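Local coordinates for 4-hydroxybutyrate CoA-transferase (Porphyromonas gingivalis, PDB 3EH7), which probably transfers coenzyme A between acyl-CoA thioesters and free carboxylic acids such as acetate or 4-hydroxybutyrate, at residues H153-P164 against K176-I187. Numbering follows the deposited sequence.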
# COMPACT_ATOMS: atom_id res chain seq x y z
N HIS A 153 3.51 2.00 30.54
CA HIS A 153 3.25 1.74 31.96
C HIS A 153 4.11 2.66 32.83
O HIS A 153 3.66 3.17 33.87
CB HIS A 153 3.61 0.28 32.21
CG HIS A 153 2.80 -0.38 33.28
ND1 HIS A 153 1.44 -0.60 33.16
CD2 HIS A 153 3.17 -0.94 34.47
CE1 HIS A 153 1.00 -1.22 34.24
NE2 HIS A 153 2.02 -1.44 35.05
N LEU A 154 5.36 2.85 32.41
CA LEU A 154 6.35 3.67 33.13
C LEU A 154 6.99 4.64 32.14
O LEU A 154 7.39 4.24 31.05
CB LEU A 154 7.44 2.79 33.77
CG LEU A 154 8.57 3.45 34.58
CD1 LEU A 154 8.11 3.95 35.96
CD2 LEU A 154 9.73 2.48 34.76
N VAL A 155 7.06 5.91 32.53
CA VAL A 155 7.57 6.94 31.69
C VAL A 155 8.68 7.67 32.42
O VAL A 155 8.50 8.18 33.55
CB VAL A 155 6.45 7.95 31.27
CG1 VAL A 155 7.02 9.03 30.34
CG2 VAL A 155 5.29 7.22 30.59
N ILE A 156 9.85 7.66 31.79
CA ILE A 156 11.01 8.43 32.24
C ILE A 156 11.21 9.57 31.25
O ILE A 156 11.37 9.33 30.04
CB ILE A 156 12.30 7.59 32.26
CG1 ILE A 156 12.12 6.38 33.17
CG2 ILE A 156 13.49 8.45 32.68
CD1 ILE A 156 13.14 5.28 32.92
N GLY A 157 11.17 10.79 31.77
CA GLY A 157 11.39 11.98 30.98
C GLY A 157 12.78 12.52 31.25
O GLY A 157 13.10 12.87 32.39
N GLU A 158 13.60 12.60 30.21
CA GLU A 158 14.95 13.16 30.33
C GLU A 158 14.89 14.61 29.89
O GLU A 158 14.86 14.89 28.69
CB GLU A 158 15.94 12.37 29.47
CG GLU A 158 17.38 12.81 29.63
CD GLU A 158 18.39 11.81 29.09
OE1 GLU A 158 18.36 10.64 29.53
OE2 GLU A 158 19.21 12.18 28.23
N ILE A 159 14.86 15.53 30.85
CA ILE A 159 14.71 16.94 30.53
C ILE A 159 16.08 17.60 30.30
O ILE A 159 16.86 17.82 31.22
CB ILE A 159 13.91 17.71 31.62
CG1 ILE A 159 12.53 17.07 31.79
CG2 ILE A 159 13.75 19.16 31.23
CD1 ILE A 159 11.55 17.92 32.63
N ASN A 160 16.35 17.89 29.04
CA ASN A 160 17.63 18.44 28.64
C ASN A 160 17.50 19.95 28.38
O ASN A 160 16.64 20.41 27.60
CB ASN A 160 18.11 17.67 27.41
CG ASN A 160 19.48 18.12 26.89
OD1 ASN A 160 20.16 18.99 27.46
ND2 ASN A 160 19.87 17.52 25.77
N ARG A 161 18.36 20.71 29.02
CA ARG A 161 18.33 22.17 28.85
C ARG A 161 18.56 22.52 27.38
O ARG A 161 18.14 23.59 26.94
CB ARG A 161 19.40 22.89 29.67
CG ARG A 161 19.57 22.48 31.13
CD ARG A 161 18.30 22.33 31.86
NE ARG A 161 18.47 22.42 33.31
CZ ARG A 161 19.10 21.53 34.08
NH1 ARG A 161 19.21 21.76 35.38
NH2 ARG A 161 19.63 20.42 33.57
N GLN A 162 19.21 21.63 26.64
CA GLN A 162 19.54 21.90 25.25
C GLN A 162 18.58 21.28 24.25
O GLN A 162 18.75 21.48 23.05
CB GLN A 162 20.99 21.48 24.97
CG GLN A 162 21.98 22.25 25.83
CD GLN A 162 23.40 22.11 25.37
OE1 GLN A 162 23.68 22.16 24.17
NE2 GLN A 162 24.33 21.93 26.32
N MSE A 163 17.56 20.55 24.72
CA MSE A 163 16.52 20.07 23.81
C MSE A 163 15.59 21.24 23.49
O MSE A 163 15.00 21.85 24.41
CB MSE A 163 15.72 18.95 24.42
CG MSE A 163 14.57 18.50 23.52
SE MSE A 163 15.21 17.56 21.95
CE MSE A 163 14.47 15.83 22.39
N PRO A 164 15.45 21.56 22.20
CA PRO A 164 14.66 22.74 21.88
C PRO A 164 13.17 22.53 22.15
O PRO A 164 12.71 21.40 22.21
CB PRO A 164 14.91 22.95 20.38
CG PRO A 164 15.39 21.66 19.89
CD PRO A 164 16.11 21.00 21.02
N LYS A 176 2.70 13.61 33.97
CA LYS A 176 2.67 12.26 33.41
C LYS A 176 3.99 11.50 33.57
O LYS A 176 4.03 10.33 33.27
CB LYS A 176 2.32 12.29 31.92
CG LYS A 176 1.05 13.03 31.59
CD LYS A 176 -0.17 12.41 32.20
CE LYS A 176 -0.54 11.12 31.51
NZ LYS A 176 -1.91 10.76 31.99
N LEU A 177 5.07 12.16 34.01
CA LEU A 177 6.38 11.53 34.11
C LEU A 177 6.55 10.85 35.45
O LEU A 177 6.43 11.51 36.48
CB LEU A 177 7.47 12.59 33.98
CG LEU A 177 7.43 13.48 32.75
CD1 LEU A 177 8.57 14.47 32.81
CD2 LEU A 177 7.46 12.62 31.53
N ASP A 178 6.84 9.55 35.45
CA ASP A 178 7.07 8.82 36.69
C ASP A 178 8.43 9.19 37.28
O ASP A 178 8.55 9.38 38.49
CB ASP A 178 6.98 7.33 36.45
CG ASP A 178 5.62 6.93 35.92
OD1 ASP A 178 4.65 7.11 36.66
OD2 ASP A 178 5.51 6.54 34.74
N TYR A 179 9.43 9.32 36.42
CA TYR A 179 10.71 9.87 36.85
C TYR A 179 11.20 10.92 35.90
O TYR A 179 10.90 10.88 34.71
CB TYR A 179 11.76 8.79 37.00
CG TYR A 179 11.32 7.70 37.92
CD1 TYR A 179 11.55 7.80 39.29
CD2 TYR A 179 10.65 6.58 37.43
CE1 TYR A 179 11.12 6.79 40.16
CE2 TYR A 179 10.23 5.58 38.28
CZ TYR A 179 10.46 5.68 39.63
OH TYR A 179 10.05 4.68 40.46
N ILE A 180 11.90 11.88 36.47
CA ILE A 180 12.52 12.97 35.72
C ILE A 180 14.04 12.92 35.91
O ILE A 180 14.55 12.92 37.04
CB ILE A 180 12.00 14.34 36.16
CG1 ILE A 180 10.52 14.48 35.81
CG2 ILE A 180 12.78 15.45 35.48
CD1 ILE A 180 9.82 15.59 36.62
N VAL A 181 14.76 12.88 34.81
CA VAL A 181 16.20 12.88 34.85
C VAL A 181 16.70 14.18 34.22
O VAL A 181 16.48 14.42 33.02
CB VAL A 181 16.73 11.65 34.08
CG1 VAL A 181 18.25 11.73 33.95
CG2 VAL A 181 16.28 10.37 34.79
N MSE A 182 17.35 15.03 35.01
CA MSE A 182 17.83 16.30 34.45
C MSE A 182 19.10 16.11 33.61
O MSE A 182 19.93 15.24 33.89
CB MSE A 182 18.05 17.36 35.56
CG MSE A 182 16.78 17.75 36.39
SE MSE A 182 15.24 18.22 35.32
CE MSE A 182 16.07 19.75 34.39
N ALA A 183 19.24 16.90 32.56
CA ALA A 183 20.43 16.83 31.72
C ALA A 183 20.79 18.17 31.05
O ALA A 183 19.99 19.10 31.02
CB ALA A 183 20.26 15.75 30.68
N ASP A 184 22.01 18.25 30.53
CA ASP A 184 22.46 19.44 29.79
C ASP A 184 23.56 19.03 28.81
O ASP A 184 24.73 18.93 29.17
CB ASP A 184 22.93 20.52 30.77
CG ASP A 184 23.27 21.85 30.07
OD1 ASP A 184 22.95 22.01 28.87
OD2 ASP A 184 23.86 22.73 30.75
N TYR A 185 23.19 18.74 27.58
CA TYR A 185 24.18 18.24 26.64
C TYR A 185 23.66 18.49 25.25
O TYR A 185 22.45 18.53 25.05
CB TYR A 185 24.48 16.75 26.86
CG TYR A 185 23.30 15.82 26.68
CD1 TYR A 185 22.76 15.56 25.42
CD2 TYR A 185 22.70 15.20 27.78
CE1 TYR A 185 21.67 14.73 25.24
CE2 TYR A 185 21.60 14.37 27.62
CZ TYR A 185 21.08 14.14 26.35
OH TYR A 185 19.99 13.30 26.16
N PRO A 186 24.57 18.68 24.29
CA PRO A 186 24.12 18.90 22.94
C PRO A 186 23.48 17.62 22.39
O PRO A 186 24.02 16.53 22.56
CB PRO A 186 25.41 19.26 22.19
CG PRO A 186 26.51 18.69 23.02
CD PRO A 186 26.03 18.88 24.42
N ILE A 187 22.33 17.75 21.75
CA ILE A 187 21.69 16.56 21.20
C ILE A 187 22.51 16.08 19.99
O ILE A 187 23.38 16.81 19.53
CB ILE A 187 20.21 16.80 20.88
CG1 ILE A 187 20.03 17.76 19.71
CG2 ILE A 187 19.47 17.36 22.13
CD1 ILE A 187 18.53 17.93 19.32
O HOH W 1 3.19 6.24 33.48
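N160 and Y185 meet where two neighbouring parallel strands, 154-160 and 179-183, run out into loops. The N160 amide reaches across the gap because its CG lies anti to the backbone N (chi1 -179°). N160 OD1 accepts from Y185 N at 3.0 Å, and N160 ND2 donates to Y185 O at 2.9 Å, with that oxygen in the amide plane. Q162 N also donates to OD1, from the opposite face of the amide, closing an Asx turn. N160 ND2 sits over one face of the Y185 ring, 3.3 Å above its plane and offset toward the rim. It also bonds to Q126 on strand 122-127.

At the edge of the same ring, Y185 OH gives a very short 2.5 Å hydrogen bond to E158 OE2. The carboxylate stands 83° from the ring plane. S42 N and C43 N, at the start of helix 41-49, donate to the two oxygens of E158.

R161 grips A183 O twice, through its backbone N and through NH2 at 2.9 Å, from opposite faces of the carbonyl. Its guanidinium is covered on one face by M182 CE, 3.5 Å above the plane. Q162 NE2 meets D184 OD1 from above the carboxylate plane.

At the other end, D178 OD2 uses its anti lone pair to accept from V155 N at 2.8 Å, and a water links it to H153 O. L154 CD1 touches the edge of the Y179 ring at CE2, 3.5 Å away.

The pairing belongs to the six-stranded parallel sheet of the N-terminal domain. Beyond the strand ends, the N160 amide bonds to both the N and the O of Y185, while R161 N still bonds to A183 O. The N-H groups of S42 and C43 at the helix start would probably stabilise negative charge on the buried E158.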